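PDB 5F8V: aminotransferase, class V family protein from Trichomonas vaginalis, which probably transfers the amino group of O-phospho-L-serine to 2-oxoglutarate with the help of pyridoxal phosphate, a step of L-serine biosynthesis. Local coordinates for residues C154-Q166 / I295-F307. Numbering follows the deposited sequence.
Sequences CDNETIQGIEFQQ and IKPEWRSRMNMPF
Glu163 and Arg302 form a two-pronged salt bridge: NE of Arg302 lies 3.1 Å from OE1 of Glu163 and NH2 2.9 Å from OE2, with the carboxylate and guanidinium planes only 16° apart. Glu163 runs out extended, CG anti to the backbone N (chi1 -169°), which carries its carboxylate to Arg302; there OE1 also accepts from the backbone N of Arg302, which comes from the face opposite to NE. Three bonds thus restrain the carboxylate's rotation. Asp271 and Ser184 hold the guanidinium further.

Among the neutral polar groups, OG of Ser301 donates in the carbonyl plane to OD1 of Asn156 and accepts the N-H of Met303 (an ST turn) and of Asn304 (an ST motif), each N 3.0 Å from OG. ND2 of Asn156 donates to OD1 of Asn304 at 2.8 Å, the amides nearly coplanar.

Two backbone bonds flank Ile162: Ser301 N to Gly161 O at 3.1 Å, and Glu163 N to Trp299 O at 2.8 Å. Trp299 turns its edge to the face of Phe164 (centroids 5.5 Å apart, planes at 76°).

Loop 295-303 and the start of strand 304-307 thereby dock on a hairpin with a G1 bulge at Gly161-Ile162, whose Thr158, also held by Ser180, hydrogen-bonds through OG1 to O3 of the pyridoxal-phosphate lysine, Lys202, within the cofactor site of a class-V aminotransferase.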
ATOM      1  N   CYS A 154      18.729  -2.429 -12.078  1.00 11.90           N
ATOM      2  CA  CYS A 154      18.564  -1.501 -10.964  1.00 11.80           C
ATOM      3  C   CYS A 154      19.494  -0.312 -11.160  1.00 11.63           C
ATOM      4  O   CYS A 154      20.723  -0.460 -11.182  1.00 11.70           O
ATOM      5  CB  CYS A 154      18.889  -2.193  -9.652  1.00 11.93           C
ATOM      6  SG  CYS A 154      18.538  -1.172  -8.223  1.00 12.12           S
ATOM      7  N   ASP A 155      18.907   0.865 -11.318  1.00 11.28           N
ATOM      8  CA  ASP A 155      19.700   2.057 -11.598  1.00 11.48           C
ATOM      9  C   ASP A 155      20.592   2.446 -10.417  1.00 11.21           C
ATOM     10  O   ASP A 155      21.688   2.949 -10.627  1.00 11.27           O
ATOM     11  CB  ASP A 155      18.795   3.226 -11.995  1.00 11.66           C
ATOM     12  CG  ASP A 155      19.520   4.262 -12.819  1.00 11.90           C
ATOM     13  OD1 ASP A 155      20.171   3.889 -13.810  1.00 12.38           O
ATOM     14  OD2 ASP A 155      19.436   5.452 -12.478  1.00 12.21           O
ATOM     15  N   ASN A 156      20.127   2.205  -9.189  1.00 11.06           N
ATOM     16  CA  ASN A 156      20.920   2.488  -7.990  1.00 10.94           C
ATOM     17  C   ASN A 156      20.801   1.375  -6.945  1.00 11.17           C
ATOM     18  O   ASN A 156      19.742   1.194  -6.338  1.00 10.92           O
ATOM     19  CB  ASN A 156      20.519   3.843  -7.389  1.00 10.80           C
ATOM     20  CG  ASN A 156      21.363   4.208  -6.182  1.00 11.04           C
ATOM     21  OD1 ASN A 156      22.545   4.531  -6.308  1.00 11.00           O
ATOM     22  ND2 ASN A 156      20.779   4.093  -4.999  1.00 11.06           N
ATOM     23  N   GLU A 157      21.881   0.619  -6.745  1.00 11.74           N
ATOM     24  CA  GLU A 157      21.872  -0.459  -5.746  1.00 12.19           C
ATOM     25  C   GLU A 157      22.207   0.125  -4.377  1.00 13.04           C
ATOM     26  O   GLU A 157      23.304   0.626  -4.149  1.00 13.39           O
ATOM     27  CB  GLU A 157      22.811  -1.601  -6.142  1.00 12.11           C
ATOM     28  CG  GLU A 157      22.259  -2.468  -7.263  1.00 11.90           C
ATOM     29  CD  GLU A 157      21.168  -3.443  -6.837  1.00 11.79           C
ATOM     30  OE1 GLU A 157      20.835  -3.509  -5.634  1.00 11.93           O
ATOM     31  OE2 GLU A 157      20.634  -4.177  -7.710  1.00 11.30           O
ATOM     32  N   THR A 158      21.217   0.076  -3.492  1.00 14.11           N
ATOM     33  CA  THR A 158      21.205   0.783  -2.214  1.00 15.32           C
ATOM     34  C   THR A 158      22.259   0.232  -1.228  1.00 15.29           C
ATOM     35  O   THR A 158      22.920   1.000  -0.511  1.00 15.48           O
ATOM     36  CB  THR A 158      19.768   0.699  -1.623  1.00 16.29           C
ATOM     37  OG1 THR A 158      18.823   0.978  -2.668  1.00 17.73           O
ATOM     38  CG2 THR A 158      19.524   1.677  -0.521  1.00 16.56           C
ATOM     39  N   ILE A 159      22.436  -1.085  -1.221  1.00 14.93           N
ATOM     40  CA  ILE A 159      23.340  -1.750  -0.272  1.00 14.94           C
ATOM     41  C   ILE A 159      24.803  -1.704  -0.744  1.00 14.31           C
ATOM     42  O   ILE A 159      25.720  -1.522   0.066  1.00 13.62           O
ATOM     43  CB  ILE A 159      22.877  -3.203   0.001  1.00 15.00           C
ATOM     44  CG1 ILE A 159      21.466  -3.191   0.599  1.00 15.27           C
ATOM     45  CG2 ILE A 159      23.847  -3.928   0.933  1.00 15.15           C
ATOM     46  CD1 ILE A 159      20.744  -4.520   0.514  1.00 15.65           C
ATOM     47  N   GLN A 160      25.012  -1.873  -2.048  1.00 13.81           N
ATOM     48  CA  GLN A 160      26.356  -1.870  -2.630  1.00 13.20           C
ATOM     49  C   GLN A 160      26.860  -0.456  -2.963  1.00 12.69           C
ATOM     50  O   GLN A 160      28.067  -0.240  -3.065  1.00 12.51           O
ATOM     51  CB  GLN A 160      26.398  -2.747  -3.873  1.00 13.36           C
ATOM     52  CG  GLN A 160      26.307  -4.244  -3.595  1.00 13.92           C
ATOM     53  CD  GLN A 160      24.908  -4.728  -3.267  1.00 14.08           C
ATOM     54  OE1 GLN A 160      23.916  -4.191  -3.750  1.00 14.41           O
ATOM     55  NE2 GLN A 160      24.827  -5.754  -2.444  1.00 14.61           N
ATOM     56  N   GLY A 161      25.954   0.502  -3.126  1.00 12.05           N
ATOM     57  CA  GLY A 161      26.336   1.854  -3.551  1.00 11.90           C
ATOM     58  C   GLY A 161      26.874   1.922  -4.976  1.00 11.63           C
ATOM     59  O   GLY A 161      27.819   2.662  -5.242  1.00 11.33           O
ATOM     60  N   ILE A 162      26.267   1.144  -5.875  1.00 11.72           N
ATOM     61  CA  ILE A 162      26.615   1.113  -7.313  1.00 11.95           C
ATOM     62  C   ILE A 162      25.477   1.766  -8.119  1.00 12.00           C
ATOM     63  O   ILE A 162      24.354   1.289  -8.076  1.00 11.88           O
ATOM     64  CB  ILE A 162      26.855  -0.332  -7.797  1.00 12.00           C
ATOM     65  CG1 ILE A 162      28.021  -0.948  -7.001  1.00 12.12           C
ATOM     66  CG2 ILE A 162      27.171  -0.373  -9.297  1.00 12.16           C
ATOM     67  CD1 ILE A 162      28.393  -2.364  -7.380  1.00 12.19           C
ATOM     68  N   GLU A 163      25.783   2.848  -8.833  1.00 12.35           N
ATOM     69  CA  GLU A 163      24.799   3.624  -9.593  1.00 12.98           C
ATOM     70  C   GLU A 163      25.270   3.809 -11.022  1.00 13.50           C
ATOM     71  O   GLU A 163      26.449   4.048 -11.267  1.00 13.79           O
ATOM     72  CB  GLU A 163      24.575   5.007  -8.961  1.00 13.31           C
ATOM     73  CG  GLU A 163      23.388   5.793  -9.524  1.00 13.49           C
ATOM     74  CD  GLU A 163      23.088   7.076  -8.757  1.00 13.55           C
ATOM     75  OE1 GLU A 163      24.035   7.781  -8.350  1.00 13.77           O
ATOM     76  OE2 GLU A 163      21.896   7.392  -8.552  1.00 13.98           O
ATOM     77  N   PHE A 164      24.335   3.713 -11.960  1.00 14.48           N
ATOM     78  CA  PHE A 164      24.621   3.945 -13.366  1.00 15.51           C
ATOM     79  C   PHE A 164      24.603   5.431 -13.609  1.00 16.71           C
ATOM     80  O   PHE A 164      23.697   6.114 -13.132  1.00 17.62           O
ATOM     81  CB  PHE A 164      23.558   3.299 -14.251  1.00 15.45           C
ATOM     82  CG  PHE A 164      23.687   1.817 -14.369  1.00 15.60           C
ATOM     83  CD1 PHE A 164      24.182   1.240 -15.539  1.00 15.59           C
ATOM     84  CD2 PHE A 164      23.303   0.991 -13.324  1.00 15.46           C
ATOM     85  CE1 PHE A 164      24.297  -0.133 -15.654  1.00 15.58           C
ATOM     86  CE2 PHE A 164      23.413  -0.383 -13.434  1.00 15.56           C
ATOM     87  CZ  PHE A 164      23.900  -0.947 -14.606  1.00 15.72           C
ATOM     88  N   GLN A 165      25.580   5.936 -14.354  1.00 18.45           N
ATOM     89  CA  GLN A 165      25.590   7.351 -14.746  1.00 20.26           C
ATOM     90  C   GLN A 165      24.657   7.632 -15.936  1.00 20.84           C
ATOM     91  O   GLN A 165      24.098   8.724 -16.037  1.00 20.47           O
ATOM     92  CB  GLN A 165      27.017   7.821 -15.046  1.00 21.33           C
ATOM     93  CG  GLN A 165      27.934   7.704 -13.836  1.00 22.47           C
ATOM     94  CD  GLN A 165      29.239   8.467 -13.989  1.00 24.09           C
ATOM     95  OE1 GLN A 165      29.820   8.520 -15.075  1.00 25.67           O
ATOM     96  NE2 GLN A 165      29.714   9.060 -12.893  1.00 24.76           N
ATOM     97  N   GLN A 166      24.502   6.647 -16.823  1.00 22.18           N
ATOM     98  CA  GLN A 166      23.596   6.734 -17.978  1.00 23.29           C
ATOM     99  C   GLN A 166      22.937   5.378 -18.221  1.00 22.40           C
ATOM    100  O   GLN A 166      23.435   4.361 -17.743  1.00 22.17           O
ATOM    101  CB  GLN A 166      24.368   7.192 -19.223  1.00 25.48           C
ATOM    102  CG  GLN A 166      25.380   6.182 -19.752  1.00 26.94           C
ATOM    103  CD  GLN A 166      26.515   6.821 -20.535  1.00 29.73           C
ATOM    104  OE1 GLN A 166      26.627   6.646 -21.750  1.00 30.96           O
ATOM    105  NE2 GLN A 166      27.371   7.561 -19.837  1.00 31.24           N
ATOM    106  N   ILE A 295      34.142   1.048  -4.426  1.00 21.93           N
ATOM    107  CA  ILE A 295      33.398   1.204  -5.673  1.00 21.54           C
ATOM    108  C   ILE A 295      34.170   2.171  -6.562  1.00 20.66           C
ATOM    109  O   ILE A 295      34.600   3.232  -6.106  1.00 19.70           O
ATOM    110  CB  ILE A 295      31.957   1.705  -5.437  1.00 21.65           C
ATOM    111  CG1 ILE A 295      31.199   0.775  -4.466  1.00 21.90           C
ATOM    112  CG2 ILE A 295      31.207   1.854  -6.762  1.00 21.66           C
ATOM    113  CD1 ILE A 295      31.232  -0.699  -4.801  1.00 22.14           C
ATOM    114  N   LYS A 296      34.365   1.792  -7.825  1.00 20.52           N
ATOM    115  CA  LYS A 296      35.079   2.654  -8.769  1.00 21.27           C
ATOM    116  C   LYS A 296      34.317   3.967  -8.935  1.00 20.19           C
ATOM    117  O   LYS A 296      33.087   3.955  -8.926  1.00 18.69           O
ATOM    118  CB  LYS A 296      35.274   1.964 -10.124  1.00 23.04           C
ATOM    119  CG  LYS A 296      36.319   0.857 -10.091  1.00 24.56           C
ATOM    120  CD  LYS A 296      36.536   0.225 -11.458  1.00 26.22           C
ATOM    121  CE  LYS A 296      37.344  -1.064 -11.333  1.00 27.71           C
ATOM    122  NZ  LYS A 296      37.542  -1.760 -12.638  1.00 28.87           N
ATOM    123  N   PRO A 297      35.041   5.103  -9.053  1.00 20.48           N
ATOM    124  CA  PRO A 297      34.409   6.436  -9.059  1.00 20.47           C
ATOM    125  C   PRO A 297      33.293   6.606 -10.099  1.00 20.27           C
ATOM    126  O   PRO A 297      32.292   7.273  -9.826  1.00 19.39           O
ATOM    127  CB  PRO A 297      35.584   7.394  -9.341  1.00 20.96           C
ATOM    128  CG  PRO A 297      36.667   6.536  -9.913  1.00 21.01           C
ATOM    129  CD  PRO A 297      36.499   5.194  -9.277  1.00 20.55           C
ATOM    130  N   GLU A 298      33.463   5.990 -11.265  1.00 20.60           N
ATOM    131  CA  GLU A 298      32.441   6.014 -12.316  1.00 20.58           C
ATOM    132  C   GLU A 298      31.129   5.284 -11.950  1.00 19.78           C
ATOM    133  O   GLU A 298      30.095   5.542 -12.565  1.00 18.97           O
ATOM    134  CB  GLU A 298      33.012   5.494 -13.647  1.00 21.62           C
ATOM    135  CG  GLU A 298      33.332   3.998 -13.702  1.00 22.42           C
ATOM    136  CD  GLU A 298      34.791   3.648 -13.431  1.00 23.34           C
ATOM    137  OE1 GLU A 298      35.225   2.605 -13.974  1.00 23.91           O
ATOM    138  OE2 GLU A 298      35.494   4.391 -12.685  1.00 23.12           O
ATOM    139  N   TRP A 299      31.175   4.383 -10.962  1.00 18.66           N
ATOM    140  CA  TRP A 299      29.983   3.662 -10.473  1.00 17.73           C
ATOM    141  C   TRP A 299      29.504   4.058  -9.053  1.00 16.54           C
ATOM    142  O   TRP A 299      28.550   3.463  -8.539  1.00 16.05           O
ATOM    143  CB  TRP A 299      30.259   2.161 -10.502  1.00 18.13           C
ATOM    144  CG  TRP A 299      30.627   1.643 -11.855  1.00 19.45           C
ATOM    145  CD1 TRP A 299      31.828   1.105 -12.229  1.00 19.77           C
ATOM    146  CD2 TRP A 299      29.791   1.610 -13.014  1.00 20.03           C
ATOM    147  NE1 TRP A 299      31.790   0.739 -13.552  1.00 20.63           N
ATOM    148  CE2 TRP A 299      30.550   1.035 -14.060  1.00 20.67           C
ATOM    149  CE3 TRP A 299      28.472   2.005 -13.273  1.00 20.25           C
ATOM    150  CZ2 TRP A 299      30.035   0.854 -15.354  1.00 20.48           C
ATOM    151  CZ3 TRP A 299      27.952   1.818 -14.564  1.00 20.63           C
ATOM    152  CH2 TRP A 299      28.741   1.250 -15.588  1.00 20.33           C
ATOM    153  N   ARG A 300      30.127   5.059  -8.434  1.00 15.18           N
ATOM    154  CA  ARG A 300      29.766   5.442  -7.066  1.00 15.13           C
ATOM    155  C   ARG A 300      28.403   6.131  -6.995  1.00 14.85           C
ATOM    156  O   ARG A 300      28.151   7.103  -7.702  1.00 14.46           O
ATOM    157  CB  ARG A 300      30.835   6.327  -6.428  1.00 15.25           C
ATOM    158  CG  ARG A 300      31.985   5.534  -5.838  1.00 15.28           C
ATOM    159  CD  ARG A 300      33.042   6.436  -5.221  1.00 15.11           C
ATOM    160  NE  ARG A 300      33.918   5.694  -4.305  1.00 14.87           N
ATOM    161  CZ  ARG A 300      34.964   6.215  -3.669  1.00 15.00           C
ATOM    162  NH1 ARG A 300      35.308   7.488  -3.843  1.00 15.03           N
ATOM    163  NH2 ARG A 300      35.684   5.452  -2.850  1.00 15.59           N
ATOM    164  N   SER A 301      27.538   5.603  -6.131  1.00 14.39           N
ATOM    165  CA  SER A 301      26.217   6.156  -5.901  1.00 14.11           C
ATOM    166  C   SER A 301      26.285   7.526  -5.237  1.00 14.53           C
ATOM    167  O   SER A 301      27.118   7.758  -4.350  1.00 13.69           O
ATOM    168  CB  SER A 301      25.398   5.200  -5.038  1.00 13.98           C
ATOM    169  OG  SER A 301      24.127   5.719  -4.704  1.00 14.17           O
ATOM    170  N   ARG A 302      25.410   8.429  -5.689  1.00 14.52           N
ATOM    171  CA  ARG A 302      25.207   9.706  -5.020  1.00 15.32           C
ATOM    172  C   ARG A 302      24.290   9.548  -3.812  1.00 15.92           C
ATOM    173  O   ARG A 302      24.279  10.413  -2.952  1.00 17.47           O
ATOM    174  CB  ARG A 302      24.578  10.744  -5.962  1.00 15.14           C
ATOM    175  CG  ARG A 302      25.389  11.077  -7.212  1.00 15.37           C
ATOM    176  CD  ARG A 302      24.524  11.676  -8.324  1.00 15.21           C
ATOM    177  NE  ARG A 302      23.376  10.808  -8.588  1.00 14.72           N
ATOM    178  CZ  ARG A 302      22.090  11.126  -8.428  1.00 14.84           C
ATOM    179  NH1 ARG A 302      21.704  12.357  -8.095  1.00 15.00           N
ATOM    180  NH2 ARG A 302      21.162  10.189  -8.647  1.00 14.53           N
ATOM    181  N   MET A 303      23.500   8.473  -3.775  1.00 17.03           N
ATOM    182  CA  MET A 303      22.414   8.295  -2.810  1.00 17.28           C
ATOM    183  C   MET A 303      22.795   7.421  -1.615  1.00 17.59           C
ATOM    184  O   MET A 303      22.319   7.654  -0.510  1.00 17.69           O
ATOM    185  CB  MET A 303      21.202   7.660  -3.501  1.00 17.93           C
ATOM    186  CG  MET A 303      20.597   8.450  -4.660  1.00 18.58           C
ATOM    187  SD  MET A 303      19.673   9.919  -4.133  1.00 20.27           S
ATOM    188  CE  MET A 303      20.952  11.154  -4.310  1.00 19.42           C
ATOM    189  N   ASN A 304      23.619   6.399  -1.844  1.00 17.57           N
ATOM    190  CA  ASN A 304      23.998   5.447  -0.802  1.00 17.19           C
ATOM    191  C   ASN A 304      25.503   5.241  -0.840  1.00 18.08           C
ATOM    192  O   ASN A 304      26.053   4.808  -1.856  1.00 18.82           O
ATOM    193  CB  ASN A 304      23.269   4.118  -1.001  1.00 16.20           C
ATOM    194  CG  ASN A 304      21.761   4.288  -1.138  1.00 15.74           C
ATOM    195  OD1 ASN A 304      21.247   4.435  -2.253  1.00 14.48           O
ATOM    196  ND2 ASN A 304      21.047   4.318  -0.001  1.00 15.29           N
ATOM    197  N   MET A 305      26.166   5.569   0.264  1.00 18.22           N
ATOM    198  CA  MET A 305      27.612   5.579   0.339  1.00 18.79           C
ATOM    199  C   MET A 305      28.049   4.594   1.405  1.00 18.37           C
ATOM    200  O   MET A 305      28.244   4.992   2.551  1.00 17.15           O
ATOM    201  CB  MET A 305      28.092   6.994   0.682  1.00 20.03           C
ATOM    202  CG  MET A 305      27.966   7.949  -0.491  1.00 21.18           C
ATOM    203  SD  MET A 305      27.243   9.537  -0.119  1.00 23.53           S
ATOM    204  CE  MET A 305      25.497   9.198  -0.281  1.00 23.49           C
ATOM    205  N   PRO A 306      28.182   3.297   1.039  1.00 18.18           N
ATOM    206  CA  PRO A 306      28.762   2.369   2.004  1.00 18.12           C
ATOM    207  C   PRO A 306      30.231   2.685   2.249  1.00 17.95           C
ATOM    208  O   PRO A 306      30.904   3.279   1.398  1.00 17.24           O
ATOM    209  CB  PRO A 306      28.585   0.984   1.361  1.00 18.48           C
ATOM    210  CG  PRO A 306      28.259   1.230  -0.067  1.00 18.32           C
ATOM    211  CD  PRO A 306      27.754   2.633  -0.204  1.00 18.11           C
ATOM    212  N   PHE A 307      30.695   2.340   3.439  1.00 18.37           N
ATOM    213  CA  PHE A 307      32.114   2.406   3.769  1.00 18.30           C
ATOM    214  C   PHE A 307      32.392   1.511   4.965  1.00 18.30           C
ATOM    215  O   PHE A 307      31.492   1.177   5.730  1.00 18.22           O
ATOM    216  CB  PHE A 307      32.597   3.848   3.993  1.00 18.30           C
ATOM    217  CG  PHE A 307      31.879   4.599   5.087  1.00 18.74           C
ATOM    218  CD1 PHE A 307      30.646   5.200   4.852  1.00 18.38           C
ATOM    219  CD2 PHE A 307      32.469   4.765   6.338  1.00 18.68           C
ATOM    220  CE1 PHE A 307      30.004   5.920   5.846  1.00 18.65           C
ATOM    221  CE2 PHE A 307      31.829   5.479   7.343  1.00 18.33           C
ATOM    222  CZ  PHE A 307      30.599   6.066   7.099  1.00 18.72           C
TER
HETATM  223  O   HOH W   1      27.768   6.678 -10.661  1.00 21.47           O